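Local structure of amidohydrolase 3 domain-containing protein (Pyrococcus furiosus, 3ICJ) at residues 346-360 with 370-384. The protein binds zinc and is probably a metal-dependent hydrolase of the amidohydrolase family, acting on carbon-nitrogen bonds other than peptide bonds. Residues are numbered along the deposited sequence; the frame is centred on the assembly and turned at random.
Sequences AVHAIGDKAVDVALD and RIEHASLVRDDQLER. With ZN (zinc ion), chain C.
R370 pairs in parallel with A346: its O accepts from V347 N (3.0 Å), and its CG lies against A346 CB. I371 turns to the other face of the sheet, where CD1 meets A358 CB (3.9 Å) and L359 CD2. E372 continues the pairing, its N donating to V347 O and its O accepting from A349 N; its carboxylate is gripped side-on by R370 and hydrogen-bonded to H101, a ligand of the other zinc. Next, H373 NE2 (2.4 Å) and H348 ND1 (2.1 Å) bind one zinc ion together with carboxylated K296, the two rings forming an offset edge-to-face pair, planes at 80°. Q395 holds H373 ND1 and G301 O takes H348 NE2. The two strands and helix 352-365 form a beta-alpha-beta unit of the amidohydrolase (beta/alpha) barrel. Past H373, L376 N is hydrogen-bonded to I350 O. The bend of R378 at chi3 (-49°) turns NH1 and NH2 end-on to D356 OD2; NH2 also reaches D352 OD2 (2.9 Å), which S311 OG meets too, and NE and NH1 grip D380 side-on. Q381 NE2 bridges D352 O and D356 OD1 (both 2.8 Å). R384 lays one guanidinium face over L359 CB while NH1 binds D360 OD1 (2.9 Å).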
loop_
_atom_site.group_PDB
_atom_site.type_symbol
_atom_site.label_atom_id
_atom_site.label_comp_id
_atom_site.label_asym_id
_atom_site.label_seq_id
_atom_site.Cartn_x
_atom_site.Cartn_y
_atom_site.Cartn_z
ATOM N N ALA A 346 -11.460 -6.692 -0.991
ATOM C CA ALA A 346 -10.554 -6.074 -1.941
ATOM C C ALA A 346 -9.866 -7.174 -2.714
ATOM O O ALA A 346 -9.346 -8.120 -2.130
ATOM C CB ALA A 346 -9.529 -5.222 -1.230
ATOM N N VAL A 347 -9.884 -7.044 -4.037
ATOM C CA VAL A 347 -9.411 -8.078 -4.932
ATOM C C VAL A 347 -8.317 -7.515 -5.853
ATOM O O VAL A 347 -8.579 -6.637 -6.666
ATOM C CB VAL A 347 -10.598 -8.628 -5.766
ATOM C CG1 VAL A 347 -10.138 -9.553 -6.827
ATOM C CG2 VAL A 347 -11.632 -9.321 -4.859
ATOM N N HIS A 348 -7.098 -8.023 -5.711
ATOM C CA HIS A 348 -5.969 -7.713 -6.618
ATOM C C HIS A 348 -6.245 -8.300 -8.017
ATOM O O HIS A 348 -6.415 -9.504 -8.176
ATOM C CB HIS A 348 -4.672 -8.275 -5.985
ATOM C CG HIS A 348 -3.508 -8.456 -6.924
ATOM N ND1 HIS A 348 -2.258 -7.941 -6.653
ATOM C CD2 HIS A 348 -3.373 -9.166 -8.073
ATOM C CE1 HIS A 348 -1.413 -8.303 -7.605
ATOM N NE2 HIS A 348 -2.069 -9.035 -8.487
ATOM N N ALA A 349 -6.347 -7.427 -9.014
ATOM C CA ALA A 349 -6.479 -7.842 -10.412
ATOM C C ALA A 349 -5.656 -6.924 -11.302
ATOM O O ALA A 349 -5.943 -5.732 -11.419
ATOM C CB ALA A 349 -7.921 -7.835 -10.846
ATOM N N ILE A 350 -4.650 -7.496 -11.944
ATOM C CA ILE A 350 -3.705 -6.733 -12.770
ATOM C C ILE A 350 -3.962 -6.940 -14.257
ATOM O O ILE A 350 -4.158 -5.965 -15.004
ATOM C CB ILE A 350 -2.236 -7.017 -12.332
ATOM C CG1 ILE A 350 -2.014 -6.390 -10.947
ATOM C CG2 ILE A 350 -1.188 -6.528 -13.396
ATOM C CD1 ILE A 350 -0.534 -6.353 -10.454
ATOM N N GLY A 351 -4.000 -8.201 -14.683
ATOM C CA GLY A 351 -4.250 -8.530 -16.082
ATOM C C GLY A 351 -5.697 -8.268 -16.469
ATOM O O GLY A 351 -6.577 -8.270 -15.610
ATOM N N ASP A 352 -5.951 -8.055 -17.756
ATOM C CA ASP A 352 -7.320 -7.752 -18.218
ATOM C C ASP A 352 -8.318 -8.877 -17.944
ATOM O O ASP A 352 -9.495 -8.623 -17.653
ATOM C CB ASP A 352 -7.339 -7.343 -19.679
ATOM C CG ASP A 352 -7.048 -8.496 -20.614
ATOM O OD1 ASP A 352 -5.936 -9.070 -20.569
ATOM O OD2 ASP A 352 -7.937 -8.835 -21.415
ATOM N N LYS A 353 -7.843 -10.116 -17.993
ATOM C CA LYS A 353 -8.703 -11.261 -17.716
ATOM C C LYS A 353 -8.953 -11.423 -16.211
ATOM O O LYS A 353 -10.039 -11.825 -15.796
ATOM C CB LYS A 353 -8.133 -12.548 -18.318
ATOM C CG LYS A 353 -9.107 -13.744 -18.226
ATOM C CD LYS A 353 -8.537 -14.988 -18.826
ATOM C CE LYS A 353 -9.518 -16.145 -18.676
ATOM N NZ LYS A 353 -8.843 -17.428 -18.979
ATOM N N ALA A 354 -7.952 -11.096 -15.395
ATOM C CA ALA A 354 -8.148 -11.062 -13.948
ATOM C C ALA A 354 -9.258 -10.097 -13.569
ATOM O O ALA A 354 -10.067 -10.400 -12.684
ATOM C CB ALA A 354 -6.895 -10.680 -13.273
ATOM N N VAL A 355 -9.301 -8.956 -14.264
ATOM C CA VAL A 355 -10.334 -7.934 -14.067
ATOM C C VAL A 355 -11.737 -8.489 -14.372
ATOM O O VAL A 355 -12.680 -8.217 -13.632
ATOM C CB VAL A 355 -10.041 -6.638 -14.877
ATOM C CG1 VAL A 355 -11.234 -5.725 -14.876
ATOM C CG2 VAL A 355 -8.850 -5.888 -14.290
ATOM N N ASP A 356 -11.848 -9.274 -15.443
ATOM C CA ASP A 356 -13.068 -10.017 -15.777
ATOM C C ASP A 356 -13.502 -10.968 -14.667
ATOM O O ASP A 356 -14.684 -11.008 -14.342
ATOM C CB ASP A 356 -12.866 -10.829 -17.045
ATOM C CG ASP A 356 -12.946 -9.987 -18.311
ATOM O OD1 ASP A 356 -13.595 -8.918 -18.321
ATOM O OD2 ASP A 356 -12.349 -10.416 -19.313
ATOM N N VAL A 357 -12.542 -11.707 -14.090
ATOM C CA VAL A 357 -12.822 -12.669 -13.008
ATOM C C VAL A 357 -13.382 -11.939 -11.779
ATOM O O VAL A 357 -14.391 -12.371 -11.192
ATOM C CB VAL A 357 -11.556 -13.517 -12.637
ATOM C CG1 VAL A 357 -11.776 -14.325 -11.320
ATOM C CG2 VAL A 357 -11.208 -14.476 -13.781
ATOM N N ALA A 358 -12.752 -10.809 -11.429
ATOM C CA ALA A 358 -13.188 -9.972 -10.302
ATOM C C ALA A 358 -14.577 -9.361 -10.530
ATOM O O ALA A 358 -15.420 -9.422 -9.647
ATOM C CB ALA A 358 -12.159 -8.873 -10.005
ATOM N N LEU A 359 -14.810 -8.797 -11.713
ATOM C CA LEU A 359 -16.136 -8.288 -12.090
ATOM C C LEU A 359 -17.230 -9.358 -12.083
ATOM O O LEU A 359 -18.319 -9.111 -11.556
ATOM C CB LEU A 359 -16.091 -7.547 -13.431
ATOM C CG LEU A 359 -15.234 -6.272 -13.505
ATOM C CD1 LEU A 359 -15.134 -5.778 -14.946
ATOM C CD2 LEU A 359 -15.764 -5.185 -12.610
ATOM N N ASP A 360 -16.934 -10.540 -12.629
ATOM C CA ASP A 360 -17.848 -11.683 -12.569
ATOM C C ASP A 360 -18.200 -12.053 -11.139
ATOM O O ASP A 360 -19.346 -12.373 -10.845
ATOM C CB ASP A 360 -17.234 -12.931 -13.221
ATOM C CG ASP A 360 -17.155 -12.843 -14.742
ATOM O OD1 ASP A 360 -17.773 -11.950 -15.359
ATOM O OD2 ASP A 360 -16.455 -13.693 -15.322
ATOM N N ARG A 370 -13.986 -3.736 -4.084
ATOM C CA ARG A 370 -12.964 -2.922 -4.659
ATOM C C ARG A 370 -11.937 -3.779 -5.383
ATOM O O ARG A 370 -11.715 -4.946 -5.033
ATOM C CB ARG A 370 -12.300 -1.959 -3.626
ATOM C CG ARG A 370 -11.835 -2.598 -2.359
ATOM C CD ARG A 370 -11.248 -1.573 -1.376
ATOM N NE ARG A 370 -9.860 -1.230 -1.722
ATOM C CZ ARG A 370 -9.082 -0.421 -1.005
ATOM N NH1 ARG A 370 -9.551 0.171 0.091
ATOM N NH2 ARG A 370 -7.836 -0.186 -1.398
ATOM N N ILE A 371 -11.303 -3.170 -6.384
ATOM C CA ILE A 371 -10.231 -3.807 -7.138
ATOM C C ILE A 371 -8.936 -3.024 -6.901
ATOM O O ILE A 371 -8.896 -1.800 -7.030
ATOM C CB ILE A 371 -10.577 -3.929 -8.681
ATOM C CG1 ILE A 371 -11.696 -4.942 -8.902
ATOM C CG2 ILE A 371 -9.339 -4.321 -9.510
ATOM C CD1 ILE A 371 -12.231 -4.949 -10.356
ATOM N N GLU A 372 -7.893 -3.747 -6.507
ATOM C CA GLU A 372 -6.568 -3.190 -6.344
ATOM C C GLU A 372 -5.834 -3.331 -7.676
ATOM O O GLU A 372 -5.859 -4.408 -8.292
ATOM C CB GLU A 372 -5.789 -3.967 -5.270
ATOM C CG GLU A 372 -6.610 -4.248 -4.016
ATOM C CD GLU A 372 -7.241 -2.978 -3.477
ATOM O OE1 GLU A 372 -6.489 -2.069 -3.080
ATOM O OE2 GLU A 372 -8.489 -2.877 -3.479
ATOM N N HIS A 373 -5.180 -2.241 -8.074
ATOM C CA HIS A 373 -4.376 -2.083 -9.312
ATOM C C HIS A 373 -5.195 -1.768 -10.557
ATOM O O HIS A 373 -5.028 -0.687 -11.137
ATOM C CB HIS A 373 -3.365 -3.224 -9.537
ATOM C CG HIS A 373 -2.591 -3.580 -8.303
ATOM N ND1 HIS A 373 -1.765 -2.686 -7.663
ATOM C CD2 HIS A 373 -2.571 -4.709 -7.556
ATOM C CE1 HIS A 373 -1.246 -3.253 -6.588
ATOM N NE2 HIS A 373 -1.722 -4.482 -6.501
ATOM N N ALA A 374 -6.053 -2.715 -10.961
ATOM C CA ALA A 374 -6.793 -2.654 -12.234
ATOM C C ALA A 374 -5.890 -2.167 -13.380
ATOM O O ALA A 374 -6.260 -1.256 -14.129
ATOM C CB ALA A 374 -8.043 -1.753 -12.090
ATOM N N SER A 375 -4.703 -2.764 -13.488
ATOM C CA SER A 375 -3.618 -2.245 -14.330
ATOM C C SER A 375 -3.972 -2.225 -15.806
ATOM O O SER A 375 -3.693 -1.245 -16.503
ATOM C CB SER A 375 -2.337 -3.049 -14.105
ATOM O OG SER A 375 -2.021 -3.083 -12.724
ATOM N N LEU A 376 -4.585 -3.307 -16.286
ATOM C CA LEU A 376 -5.140 -3.325 -17.652
ATOM C C LEU A 376 -6.665 -3.377 -17.666
ATOM O O LEU A 376 -7.268 -4.355 -17.215
ATOM C CB LEU A 376 -4.572 -4.498 -18.452
ATOM C CG LEU A 376 -3.043 -4.645 -18.372
ATOM C CD1 LEU A 376 -2.585 -5.946 -19.003
ATOM C CD2 LEU A 376 -2.359 -3.467 -19.034
ATOM N N VAL A 377 -7.285 -2.316 -18.180
ATOM C CA VAL A 377 -8.742 -2.271 -18.320
ATOM C C VAL A 377 -9.101 -2.005 -19.777
ATOM O O VAL A 377 -8.688 -0.994 -20.369
ATOM C CB VAL A 377 -9.392 -1.198 -17.402
ATOM C CG1 VAL A 377 -10.904 -1.180 -17.608
ATOM C CG2 VAL A 377 -9.048 -1.447 -15.932
ATOM N N ARG A 378 -9.850 -2.931 -20.358
ATOM C CA ARG A 378 -10.308 -2.789 -21.739
ATOM C C ARG A 378 -11.498 -1.816 -21.820
ATOM O O ARG A 378 -12.248 -1.657 -20.842
ATOM C CB ARG A 378 -10.706 -4.153 -22.316
ATOM C CG ARG A 378 -9.654 -5.256 -22.148
ATOM C CD ARG A 378 -10.073 -6.578 -22.829
ATOM N NE ARG A 378 -11.438 -7.019 -22.511
ATOM C CZ ARG A 378 -11.739 -7.992 -21.656
ATOM N NH1 ARG A 378 -13.005 -8.296 -21.437
ATOM N NH2 ARG A 378 -10.777 -8.660 -20.999
ATOM N N ASP A 379 -11.661 -1.180 -22.987
ATOM C CA ASP A 379 -12.832 -0.350 -23.300
ATOM C C ASP A 379 -14.152 -1.052 -22.983
ATOM O O ASP A 379 -15.047 -0.459 -22.375
ATOM C CB ASP A 379 -12.823 0.070 -24.775
ATOM C CG ASP A 379 -11.879 1.234 -25.055
ATOM O OD1 ASP A 379 -11.114 1.644 -24.151
ATOM O OD2 ASP A 379 -11.901 1.744 -26.190
ATOM N N ASP A 380 -14.247 -2.328 -23.348
ATOM C CA ASP A 380 -15.465 -3.098 -23.109
ATOM C C ASP A 380 -15.727 -3.428 -21.629
ATOM O O ASP A 380 -16.826 -3.854 -21.282
ATOM C CB ASP A 380 -15.514 -4.359 -23.998
ATOM C CG ASP A 380 -14.436 -5.393 -23.647
ATOM O OD1 ASP A 380 -14.438 -5.927 -22.523
ATOM O OD2 ASP A 380 -13.608 -5.719 -24.515
ATOM N N GLN A 381 -14.734 -3.228 -20.761
ATOM C CA GLN A 381 -14.923 -3.487 -19.335
ATOM C C GLN A 381 -15.431 -2.267 -18.582
ATOM O O GLN A 381 -15.952 -2.395 -17.470
ATOM C CB GLN A 381 -13.612 -3.979 -18.697
ATOM C CG GLN A 381 -13.194 -5.384 -19.138
ATOM C CD GLN A 381 -11.797 -5.742 -18.659
ATOM O OE1 GLN A 381 -10.885 -4.921 -18.715
ATOM N NE2 GLN A 381 -11.638 -6.949 -18.145
ATOM N N LEU A 382 -15.272 -1.091 -19.192
ATOM C CA LEU A 382 -15.626 0.195 -18.574
ATOM C C LEU A 382 -17.088 0.309 -18.147
ATOM O O LEU A 382 -17.368 0.736 -17.029
ATOM C CB LEU A 382 -15.282 1.360 -19.508
ATOM C CG LEU A 382 -13.820 1.535 -19.912
ATOM C CD1 LEU A 382 -13.683 2.698 -20.894
ATOM C CD2 LEU A 382 -12.938 1.767 -18.680
ATOM N N GLU A 383 -18.011 -0.082 -19.027
ATOM C CA GLU A 383 -19.435 -0.079 -18.684
ATOM C C GLU A 383 -19.765 -0.927 -17.463
ATOM O O GLU A 383 -20.590 -0.518 -16.656
ATOM C CB GLU A 383 -20.315 -0.502 -19.873
ATOM C CG GLU A 383 -20.604 0.630 -20.875
ATOM C CD GLU A 383 -21.091 1.934 -20.221
ATOM O OE1 GLU A 383 -22.046 1.898 -19.411
ATOM O OE2 GLU A 383 -20.516 3.003 -20.531
ATOM N N ARG A 384 -19.123 -2.093 -17.334
ATOM C CA ARG A 384 -19.363 -3.000 -16.209
ATOM C C ARG A 384 -18.880 -2.392 -14.898
ATOM O O ARG A 384 -19.530 -2.555 -13.874
ATOM C CB ARG A 384 -18.648 -4.338 -16.402
ATOM C CG ARG A 384 -19.175 -5.206 -17.524
ATOM C CD ARG A 384 -18.480 -6.555 -17.493
ATOM N NE ARG A 384 -19.053 -7.438 -16.475
ATOM C CZ ARG A 384 -18.487 -8.567 -16.060
ATOM N NH1 ARG A 384 -19.097 -9.324 -15.158
ATOM N NH2 ARG A 384 -17.312 -8.946 -16.548
HETATM ZN ZN ZN C . -1.499 -6.528 -5.275
#